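Polyphosphate kinase (Porphyromonas gingivalis, PDB 2O8R) probably catalyses the reversible transfer of the terminal phosphate of ATP to a growing polyphosphate chain, with magnesium as cofactor. Local coordinates at residues Arg132-Phe135 against His136-Phe140; Leu209-Ile212 against Ile213-His216. The protein carries 3 engineered substitutions. One frame throughout, in Å; residues are numbered along the deposited sequence.

In the fold
Contacts 1 and 2 both belong to the middle domain of the chain. Contact 1 is the C-terminal part of helix 125-139. Contact 2 is the short helix 209-214 and the two residues after it. Their centres lie 10 Å apart, and the two helices pack directly on each other. CD1 of I139 meets CD1 of L209 at 3.5 Å and CG2 of I212 at 3.6 Å. The ring of F135 stacks on that of H216, and H216 NE2 comes within 3.4 Å of R132 CA. Both contacts lie away from the predicted ATP, magnesium and phosphohistidine sites. Contact 1 also touches the second subunit; contact 2 does not.

Contact 1: Arg132-Phe135 against His136-Phe140; sequences RRFF and HEEIF
The imidazole of H136 turns back to the carbonyl of R132, one turn earlier in the helix. H136 ND1 donates to R132 O at 2.8 Å, with the oxygen in the ring plane. The backbone N of H136 binds the same oxygen from the opposite face of the carbonyl plane, so two bonds grip it. The ring stands with CG beside its own backbone N (chi1 -79°), which brings ND1 to this carbonyl. One face of the imidazole receives the edge of F135, the planes at 89°. The far end of the F135 ring meets F140, CZ to CD1 at 3.9 Å. Together the three rings form an aromatic cluster. I139 lies between two phenylalanines: CG1 packs on F134 CE2 at 3.8 Å, and CB on F135 CD1. CB of E138 sits over one face of F134, a CH-pi contact. R133 and E137, both exposed, form a salt bridge. E137 OE1 takes R133 NE at 2.8 Å and R133 NH2 at 3.1 Å, both bent, weak bonds at the guanidinium edge. Around 136-139 the helix widens into a pi-type turn: I139 N bonds to F134 O and F140 N to F135 O, each five residues back. F134 and E138 pack on F410 of the second subunit. Donation to a carbonyl implies a proton on ND1 of H136, and with the F135 edge it probably helps hold the imidazole's rotation.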
ATOM      1  N   ARG A 132      -6.053   4.414 -30.658  1.00 59.30           N
ATOM      2  CA  ARG A 132      -6.295   3.141 -31.324  1.00 48.91           C
ATOM      3  C   ARG A 132      -5.198   2.158 -30.962  1.00 46.48           C
ATOM      4  O   ARG A 132      -5.470   0.981 -30.727  1.00 50.23           O
ATOM      5  CB  ARG A 132      -6.385   3.331 -32.837  1.00 46.24           C
ATOM      6  CG  ARG A 132      -6.620   2.077 -33.619  1.00 30.93           C
ATOM      7  CD  ARG A 132      -7.388   2.375 -34.890  1.00 68.82           C
ATOM      8  NE  ARG A 132      -6.939   1.533 -36.000  1.00 98.53           N
ATOM      9  CZ  ARG A 132      -7.422   1.593 -37.240  1.00101.81           C
ATOM     10  NH1 ARG A 132      -8.396   2.449 -37.547  1.00 94.55           N
ATOM     11  NH2 ARG A 132      -6.929   0.794 -38.177  1.00 79.79           N
ATOM     12  N   ARG A 133      -3.960   2.640 -30.879  1.00 50.63           N
ATOM     13  CA  ARG A 133      -2.859   1.752 -30.488  1.00 59.63           C
ATOM     14  C   ARG A 133      -3.058   1.370 -29.035  1.00 59.36           C
ATOM     15  O   ARG A 133      -3.054   0.179 -28.697  1.00 57.52           O
ATOM     16  CB  ARG A 133      -1.495   2.419 -30.690  1.00 52.06           C
ATOM     17  CG  ARG A 133      -0.359   1.466 -31.015  1.00 56.64           C
ATOM     18  CD  ARG A 133       0.995   2.029 -30.586  1.00 66.17           C
ATOM     19  NE  ARG A 133       1.263   1.740 -29.173  1.00 93.18           N
ATOM     20  CZ  ARG A 133       1.043   2.576 -28.155  1.00 92.41           C
ATOM     21  NH1 ARG A 133       0.555   3.794 -28.364  1.00 79.89           N
ATOM     22  NH2 ARG A 133       1.321   2.189 -26.915  1.00 84.18           N
ATOM     23  N   PHE A 134      -3.293   2.398 -28.211  1.00 56.27           N
ATOM     24  CA  PHE A 134      -3.458   2.273 -26.759  1.00 52.24           C
ATOM     25  C   PHE A 134      -4.560   1.299 -26.429  1.00 52.89           C
ATOM     26  O   PHE A 134      -4.372   0.392 -25.615  1.00 53.54           O
ATOM     27  CB  PHE A 134      -3.793   3.632 -26.155  1.00 48.52           C
ATOM     28  CG  PHE A 134      -3.759   3.676 -24.642  1.00 52.01           C
ATOM     29  CD1 PHE A 134      -2.556   3.755 -23.961  1.00 48.27           C
ATOM     30  CD2 PHE A 134      -4.937   3.701 -23.905  1.00 63.76           C
ATOM     31  CE1 PHE A 134      -2.527   3.831 -22.583  1.00 34.07           C
ATOM     32  CE2 PHE A 134      -4.909   3.773 -22.523  1.00 57.97           C
ATOM     33  CZ  PHE A 134      -3.706   3.847 -21.866  1.00 45.16           C
ATOM     34  N   PHE A 135      -5.711   1.484 -27.068  1.00 44.82           N
ATOM     35  CA  PHE A 135      -6.799   0.565 -26.856  1.00 50.44           C
ATOM     36  C   PHE A 135      -6.335  -0.842 -27.180  1.00 53.93           C
ATOM     37  O   PHE A 135      -6.503  -1.745 -26.359  1.00 53.91           O
ATOM     38  CB  PHE A 135      -8.042   0.907 -27.667  1.00 41.41           C
ATOM     39  CG  PHE A 135      -9.117  -0.116 -27.524  1.00 35.15           C
ATOM     40  CD1 PHE A 135      -9.927  -0.127 -26.395  1.00 50.86           C
ATOM     41  CD2 PHE A 135      -9.283  -1.111 -28.475  1.00 42.61           C
ATOM     42  CE1 PHE A 135     -10.920  -1.091 -26.232  1.00 52.83           C
ATOM     43  CE2 PHE A 135     -10.271  -2.078 -28.320  1.00 59.71           C
ATOM     44  CZ  PHE A 135     -11.096  -2.065 -27.193  1.00 49.04           C
ATOM     45  N   HIS A 136      -5.721  -1.025 -28.347  1.00 46.70           N
ATOM     46  CA  HIS A 136      -5.294  -2.370 -28.750  1.00 51.79           C
ATOM     47  C   HIS A 136      -4.240  -2.971 -27.833  1.00 51.92           C
ATOM     48  O   HIS A 136      -4.425  -4.075 -27.336  1.00 68.37           O
ATOM     49  CB  HIS A 136      -4.874  -2.427 -30.227  1.00 58.02           C
ATOM     50  CG  HIS A 136      -6.037  -2.489 -31.174  1.00 55.13           C
ATOM     51  ND1 HIS A 136      -6.671  -1.361 -31.653  1.00 60.39           N
ATOM     52  CD2 HIS A 136      -6.706  -3.543 -31.698  1.00 63.69           C
ATOM     53  CE1 HIS A 136      -7.670  -1.716 -32.441  1.00 58.45           C
ATOM     54  NE2 HIS A 136      -7.714  -3.036 -32.483  1.00 62.42           N
ATOM     55  N   GLU A 137      -3.162  -2.248 -27.564  1.00 54.56           N
ATOM     56  CA  GLU A 137      -2.067  -2.844 -26.804  1.00 59.84           C
ATOM     57  C   GLU A 137      -2.271  -2.809 -25.293  1.00 61.79           C
ATOM     58  O   GLU A 137      -1.770  -3.678 -24.588  1.00 71.40           O
ATOM     59  CB  GLU A 137      -0.733  -2.180 -27.141  1.00 58.99           C
ATOM     60  CG  GLU A 137      -0.271  -2.305 -28.576  1.00 59.89           C
ATOM     61  CD  GLU A 137       1.026  -1.538 -28.824  1.00 89.89           C
ATOM     62  OE1 GLU A 137       1.461  -0.778 -27.926  1.00 98.81           O
ATOM     63  OE2 GLU A 137       1.618  -1.694 -29.915  1.00106.77           O
ATOM     64  N   GLU A 138      -2.990  -1.807 -24.792  1.00 57.37           N
ATOM     65  CA  GLU A 138      -3.055  -1.579 -23.343  1.00 56.69           C
ATOM     66  C   GLU A 138      -4.420  -1.816 -22.678  1.00 54.71           C
ATOM     67  O   GLU A 138      -4.484  -2.392 -21.596  1.00 54.18           O
ATOM     68  CB  GLU A 138      -2.566  -0.168 -23.012  1.00 67.45           C
ATOM     69  CG  GLU A 138      -1.147   0.120 -23.463  1.00 64.06           C
ATOM     70  CD  GLU A 138      -0.113  -0.194 -22.408  1.00 67.74           C
ATOM     71  OE1 GLU A 138      -0.465  -0.801 -21.375  1.00 79.29           O
ATOM     72  OE2 GLU A 138       1.063   0.178 -22.609  1.00 89.35           O
ATOM     73  N   ILE A 139      -5.500  -1.354 -23.300  1.00 51.57           N
ATOM     74  CA  ILE A 139      -6.834  -1.544 -22.722  1.00 54.18           C
ATOM     75  C   ILE A 139      -7.400  -2.930 -23.006  1.00 56.97           C
ATOM     76  O   ILE A 139      -7.752  -3.668 -22.087  1.00 64.76           O
ATOM     77  CB  ILE A 139      -7.851  -0.521 -23.250  1.00 48.66           C
ATOM     78  CG1 ILE A 139      -7.410   0.899 -22.910  1.00 35.24           C
ATOM     79  CG2 ILE A 139      -9.222  -0.809 -22.672  1.00 36.58           C
ATOM     80  CD1 ILE A 139      -8.395   1.943 -23.322  1.00 55.88           C
ATOM     81  N   PHE A 140      -7.484  -3.271 -24.287  1.00 56.47           N
ATOM     82  CA  PHE A 140      -8.130  -4.507 -24.722  1.00 56.46           C
ATOM     83  C   PHE A 140      -7.716  -5.743 -23.921  1.00 42.02           C
ATOM     84  O   PHE A 140      -8.581  -6.484 -23.474  1.00 52.44           O
ATOM     85  CB  PHE A 140      -7.950  -4.727 -26.230  1.00 51.75           C
ATOM     86  CG  PHE A 140      -8.686  -5.912 -26.759  1.00 48.17           C
ATOM     87  CD1 PHE A 140     -10.009  -5.795 -27.157  1.00 67.45           C
ATOM     88  CD2 PHE A 140      -8.058  -7.151 -26.856  1.00 64.44           C
ATOM     89  CE1 PHE A 140     -10.705  -6.886 -27.645  1.00 58.34           C
ATOM     90  CE2 PHE A 140      -8.742  -8.248 -27.340  1.00 74.14           C
ATOM     91  CZ  PHE A 140     -10.074  -8.114 -27.739  1.00 68.82           C
TER

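Contact 2: Leu209-Ile212 against Ile213-His216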
ATOM      1  N   LEU A 209     -10.948   6.926 -19.555  1.00 40.94           N
ATOM      2  CA  LEU A 209     -10.726   5.571 -20.017  1.00 40.39           C
ATOM      3  C   LEU A 209     -11.965   5.021 -20.725  1.00 48.16           C
ATOM      4  O   LEU A 209     -11.850   4.455 -21.817  1.00 57.12           O
ATOM      5  CB  LEU A 209     -10.347   4.678 -18.841  1.00 33.97           C
ATOM      6  CG  LEU A 209      -9.701   3.327 -19.124  1.00 57.36           C
ATOM      7  CD1 LEU A 209      -8.635   3.462 -20.195  1.00 40.38           C
ATOM      8  CD2 LEU A 209      -9.115   2.765 -17.819  1.00 49.77           C
ATOM      9  N   GLU A 210     -13.144   5.215 -20.126  1.00 41.59           N
ATOM     10  CA  GLU A 210     -14.379   4.625 -20.673  1.00 47.38           C
ATOM     11  C   GLU A 210     -14.763   5.217 -22.019  1.00 49.10           C
ATOM     12  O   GLU A 210     -15.419   4.556 -22.818  1.00 64.44           O
ATOM     13  CB  GLU A 210     -15.558   4.691 -19.689  1.00 42.85           C
ATOM     14  CG  GLU A 210     -16.118   6.091 -19.412  1.00 38.68           C
ATOM     15  CD  GLU A 210     -15.452   6.784 -18.222  1.00 64.40           C
ATOM     16  OE1 GLU A 210     -14.253   6.531 -17.962  1.00 52.52           O
ATOM     17  OE2 GLU A 210     -16.134   7.592 -17.551  1.00 50.57           O
ATOM     18  N   ASP A 211     -14.345   6.456 -22.267  1.00 57.93           N
ATOM     19  CA  ASP A 211     -14.552   7.075 -23.567  1.00 51.37           C
ATOM     20  C   ASP A 211     -13.754   6.337 -24.652  1.00 45.51           C
ATOM     21  O   ASP A 211     -14.293   5.982 -25.696  1.00 46.15           O
ATOM     22  CB  ASP A 211     -14.200   8.563 -23.515  1.00 51.32           C
ATOM     23  CG  ASP A 211     -15.336   9.422 -22.963  1.00 52.58           C
ATOM     24  OD1 ASP A 211     -16.467   8.922 -22.813  1.00 57.66           O
ATOM     25  OD2 ASP A 211     -15.095  10.612 -22.688  1.00 63.43           O
ATOM     26  N   ILE A 212     -12.484   6.069 -24.380  1.00 50.81           N
ATOM     27  CA  ILE A 212     -11.659   5.312 -25.303  1.00 46.28           C
ATOM     28  C   ILE A 212     -12.297   3.977 -25.634  1.00 50.78           C
ATOM     29  O   ILE A 212     -12.398   3.617 -26.808  1.00 51.23           O
ATOM     30  CB  ILE A 212     -10.235   5.085 -24.771  1.00 43.26           C
ATOM     31  CG1 ILE A 212      -9.597   6.436 -24.388  1.00 32.23           C
ATOM     32  CG2 ILE A 212      -9.396   4.304 -25.832  1.00 19.94           C
ATOM     33  CD1 ILE A 212      -8.389   6.295 -23.465  1.00 49.26           C
ATOM     34  N   ILE A 213     -12.736   3.258 -24.608  1.00 46.50           N
ATOM     35  CA  ILE A 213     -13.407   1.979 -24.818  1.00 48.98           C
ATOM     36  C   ILE A 213     -14.626   2.133 -25.748  1.00 53.03           C
ATOM     37  O   ILE A 213     -14.757   1.414 -26.735  1.00 54.04           O
ATOM     38  CB  ILE A 213     -13.779   1.301 -23.482  1.00 54.70           C
ATOM     39  CG1 ILE A 213     -12.496   0.894 -22.736  1.00 37.17           C
ATOM     40  CG2 ILE A 213     -14.664   0.082 -23.739  1.00 36.20           C
ATOM     41  CD1 ILE A 213     -12.722   0.106 -21.451  1.00 35.31           C
ATOM     42  N   LYS A 214     -15.477   3.109 -25.455  1.00 45.15           N
ATOM     43  CA  LYS A 214     -16.636   3.417 -26.287  1.00 43.57           C
ATOM     44  C   LYS A 214     -16.289   3.586 -27.774  1.00 53.44           C
ATOM     45  O   LYS A 214     -17.029   3.145 -28.646  1.00 64.59           O
ATOM     46  CB  LYS A 214     -17.326   4.683 -25.768  1.00 39.58           C
ATOM     47  CG  LYS A 214     -18.073   4.511 -24.426  1.00 43.31           C
ATOM     48  CD  LYS A 214     -18.861   5.773 -24.114  1.00 36.48           C
ATOM     49  CE  LYS A 214     -20.012   5.522 -23.192  1.00 49.79           C
ATOM     50  NZ  LYS A 214     -20.777   6.772 -23.026  1.00 54.54           N
ATOM     51  N   GLU A 215     -15.148   4.202 -28.045  1.00 45.19           N
ATOM     52  CA  GLU A 215     -14.732   4.526 -29.395  1.00 42.58           C
ATOM     53  C   GLU A 215     -14.183   3.299 -30.152  1.00 53.19           C
ATOM     54  O   GLU A 215     -13.906   3.359 -31.349  1.00 61.06           O
ATOM     55  CB  GLU A 215     -13.685   5.646 -29.325  1.00 51.91           C
ATOM     56  CG  GLU A 215     -13.379   6.380 -30.628  1.00 69.00           C
ATOM     57  CD  GLU A 215     -14.618   6.925 -31.322  1.00 85.90           C
ATOM     58  OE1 GLU A 215     -15.588   7.315 -30.631  1.00 97.09           O
ATOM     59  OE2 GLU A 215     -14.616   6.971 -32.571  1.00 87.42           O
ATOM     60  N   HIS A 216     -14.033   2.176 -29.464  1.00 51.39           N
ATOM     61  CA  HIS A 216     -13.448   1.001 -30.100  1.00 55.05           C
ATOM     62  C   HIS A 216     -14.276  -0.262 -29.886  1.00 50.30           C
ATOM     63  O   HIS A 216     -13.783  -1.374 -30.072  1.00 54.61           O
ATOM     64  CB  HIS A 216     -12.011   0.791 -29.612  1.00 55.16           C
ATOM     65  CG  HIS A 216     -11.088   1.914 -29.958  1.00 56.96           C
ATOM     66  ND1 HIS A 216     -10.839   2.965 -29.103  1.00 76.36           N
ATOM     67  CD2 HIS A 216     -10.368   2.161 -31.076  1.00 48.80           C
ATOM     68  CE1 HIS A 216      -9.998   3.806 -29.676  1.00 76.34           C
ATOM     69  NE2 HIS A 216      -9.692   3.339 -30.871  1.00 60.83           N
TER
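Within the short helix 209-214 and the residues that follow it, in the middle domain, the H216 side chain folds back to the carbonyl of I212, four residues earlier. H216 ND1 donates to I212 O at 2.9 Å, and the N-H points fairly straight at the oxygen (160°). That oxygen lies near the ring plane, while ND1 is tilted 33° from the carbonyl plane. The ring runs alongside the I212 side chain, pointing the same way, and H216 ND1 is 3.8 Å from I212 CG2. With CG beside its own backbone N (chi1 -62°), the imidazole can turn back in this way. E215 N bonds to D211 O at 3.1 Å and makes a weak second bond to I212 O. Earlier in the helix, I213 N and K214 N bond to L209 O and E210 O. The K214 chain is extended. CD of K214 comes to 4.2 Å from D211 OD1, and the charged ends do not touch. D211 OD2 instead bonds the hydroxyl of Y300, and E210 makes a salt bridge to R191. L209, I212 and I213 pack on I139 of helix 125-139. L209 and I212 also touch V193 of strand 192-195, and I213 and K214 touch L164 of strand 163-169, so the helix joins helix 125-139 to both strands.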